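Local coordinates for transcriptional regulator (Pyrococcus horikoshii, PDB 1UDD), which is of unknown precise function but belongs to the all-helical TENA/THI-4/PQQC family as a TenA homologue and assembles from four chains, at residues L29-P35 and N154-Y159. Residues are numbered along the deposited sequence; the frame is centred on the assembly and turned at random.
Sequences LYSGTLP and NPIKIY
The amide of Asn154 lies against the bare alpha carbon of Gly32 with both its ends close, ND2 at 3.0 Å and OD1 at 3.1 Å from Gly32 CA, where the helix 24-31 has ended and the backbone turns with positive phi (108°). Glycine suits this place twice over: having no side chain, it lets the amide and Pro155 CD approach its CA, and it tolerates these backbone angles. Within this all-helical TenA-type fold, the contact joins the turn leading into helix 36-63 to the start of helix 157-164. Asn154 serves both sides, since asparagine carries a donor and an acceptor on one short amide. Its ND2 gives a weak hydrogen bond to Tyr30 O (3.1 Å) at the helix end, while OD1 accepts from Ile156 N in an Asx turn (2.8 Å), the donor lying in the carbonyl plane; the latter bond, helped by the weak one, probably sets the amide's orientation. Ser31 OG similarly accepts from Thr33 N, an ST turn just past the helix end.

The Tyr159 ring packs between Leu29 and Ile156. Leu29 CD2 rests over one face as a CH-pi contact, 4.0 Å from the centroid, and Ile156 CG2 covers the opposite face; Phe39 meets the ring edge-to-face. Tyrosine adds a hydroxyl to this apolar ring: Tyr159 OH donates to Leu34 O at 2.9 Å, standing 61° out of the carbonyl plane.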
loop_
_atom_site.group_PDB
_atom_site.type_symbol
_atom_site.label_atom_id
_atom_site.label_comp_id
_atom_site.label_asym_id
_atom_site.label_seq_id
_atom_site.Cartn_x
_atom_site.Cartn_y
_atom_site.Cartn_z
ATOM N N LEU A 29 24.448 24.409 16.461
ATOM C CA LEU A 29 23.090 24.657 16.919
ATOM C C LEU A 29 23.067 24.528 18.436
ATOM O O LEU A 29 22.464 25.349 19.125
ATOM C CB LEU A 29 22.107 23.641 16.308
ATOM C CG LEU A 29 20.635 24.044 16.127
ATOM C CD1 LEU A 29 19.834 22.802 15.739
ATOM C CD2 LEU A 29 20.060 24.647 17.391
ATOM N N TYR A 30 23.727 23.498 18.953
ATOM C CA TYR A 30 23.747 23.266 20.390
ATOM C C TYR A 30 24.677 24.192 21.162
ATOM O O TYR A 30 24.428 24.486 22.327
ATOM C CB TYR A 30 24.070 21.795 20.696
ATOM C CG TYR A 30 22.856 20.881 20.604
ATOM C CD1 TYR A 30 22.353 20.459 19.367
ATOM C CD2 TYR A 30 22.175 20.493 21.756
ATOM C CE1 TYR A 30 21.191 19.672 19.287
ATOM C CE2 TYR A 30 21.017 19.715 21.689
ATOM C CZ TYR A 30 20.528 19.310 20.457
ATOM O OH TYR A 30 19.360 18.571 20.414
ATOM N N SER A 31 25.737 24.663 20.526
ATOM C CA SER A 31 26.648 25.571 21.218
ATOM C C SER A 31 26.029 26.966 21.239
ATOM O O SER A 31 26.227 27.725 22.182
ATOM C CB SER A 31 28.000 25.631 20.511
ATOM O OG SER A 31 27.869 26.270 19.252
ATOM N N GLY A 32 25.272 27.289 20.195
ATOM C CA GLY A 32 24.624 28.587 20.108
ATOM C C GLY A 32 25.283 29.451 19.057
ATOM O O GLY A 32 24.948 30.620 18.886
ATOM N N THR A 33 26.218 28.849 18.338
ATOM C CA THR A 33 26.982 29.521 17.296
ATOM C C THR A 33 26.334 29.527 15.912
ATOM O O THR A 33 26.684 30.338 15.051
ATOM C CB THR A 33 28.376 28.871 17.215
ATOM O OG1 THR A 33 29.179 29.366 18.296
ATOM C CG2 THR A 33 29.054 29.165 15.899
ATOM N N LEU A 34 25.388 28.625 15.692
ATOM C CA LEU A 34 24.733 28.547 14.396
ATOM C C LEU A 34 24.110 29.883 13.972
ATOM O O LEU A 34 23.431 30.544 14.761
ATOM C CB LEU A 34 23.642 27.461 14.411
ATOM C CG LEU A 34 23.055 27.157 13.024
ATOM C CD1 LEU A 34 24.092 26.393 12.220
ATOM C CD2 LEU A 34 21.758 26.343 13.140
ATOM N N PRO A 35 24.360 30.308 12.722
ATOM C CA PRO A 35 23.787 31.569 12.241
ATOM C C PRO A 35 22.272 31.382 12.099
ATOM O O PRO A 35 21.816 30.496 11.374
ATOM C CB PRO A 35 24.473 31.767 10.891
ATOM C CG PRO A 35 25.794 31.082 11.074
ATOM C CD PRO A 35 25.396 29.815 11.796
ATOM N N ASN A 154 23.770 27.520 26.174
ATOM C CA ASN A 154 23.557 28.187 24.890
ATOM C C ASN A 154 22.982 29.597 25.072
ATOM O O ASN A 154 21.967 29.789 25.747
ATOM C CB ASN A 154 22.608 27.353 24.025
ATOM C CG ASN A 154 22.549 27.833 22.576
ATOM O OD1 ASN A 154 22.414 29.027 22.308
ATOM N ND2 ASN A 154 22.637 26.892 21.635
ATOM N N PRO A 155 23.623 30.604 24.462
ATOM C CA PRO A 155 23.181 32.002 24.553
ATOM C C PRO A 155 21.803 32.289 23.938
ATOM O O PRO A 155 21.029 33.090 24.469
ATOM C CB PRO A 155 24.288 32.760 23.823
ATOM C CG PRO A 155 25.481 31.884 24.006
ATOM C CD PRO A 155 24.922 30.514 23.778
ATOM N N ILE A 156 21.503 31.624 22.826
ATOM C CA ILE A 156 20.255 31.820 22.095
ATOM C C ILE A 156 19.036 31.056 22.629
ATOM O O ILE A 156 18.940 29.833 22.483
ATOM C CB ILE A 156 20.470 31.470 20.614
ATOM C CG1 ILE A 156 21.782 32.106 20.135
ATOM C CG2 ILE A 156 19.298 31.971 19.793
ATOM C CD1 ILE A 156 22.136 31.848 18.673
ATOM N N LYS A 157 18.094 31.794 23.219
ATOM C CA LYS A 157 16.886 31.207 23.805
ATOM C C LYS A 157 16.090 30.260 22.917
ATOM O O LYS A 157 15.609 29.227 23.388
ATOM C CB LYS A 157 15.942 32.302 24.313
ATOM C CG LYS A 157 14.679 31.758 24.987
ATOM C CD LYS A 157 13.973 32.828 25.811
ATOM C CE LYS A 157 12.879 32.224 26.687
ATOM N NZ LYS A 157 12.385 33.156 27.752
ATOM N N ILE A 158 15.931 30.616 21.648
ATOM C CA ILE A 158 15.175 29.778 20.726
ATOM C C ILE A 158 15.846 28.414 20.581
ATOM O O ILE A 158 15.174 27.382 20.594
ATOM C CB ILE A 158 15.037 30.443 19.335
ATOM C CG1 ILE A 158 14.092 31.646 19.431
ATOM C CG2 ILE A 158 14.487 29.441 18.320
ATOM C CD1 ILE A 158 13.834 32.322 18.110
ATOM N N TYR A 159 17.170 28.415 20.447
ATOM C CA TYR A 159 17.906 27.169 20.328
ATOM C C TYR A 159 17.746 26.353 21.607
ATOM O O TYR A 159 17.620 25.131 21.556
ATOM C CB TYR A 159 19.391 27.435 20.089
ATOM C CG TYR A 159 19.710 28.055 18.759
ATOM C CD1 TYR A 159 18.723 28.242 17.795
ATOM C CD2 TYR A 159 21.008 28.461 18.458
ATOM C CE1 TYR A 159 19.022 28.825 16.565
ATOM C CE2 TYR A 159 21.317 29.041 17.234
ATOM C CZ TYR A 159 20.323 29.226 16.294
ATOM O OH TYR A 159 20.620 29.843 15.099
#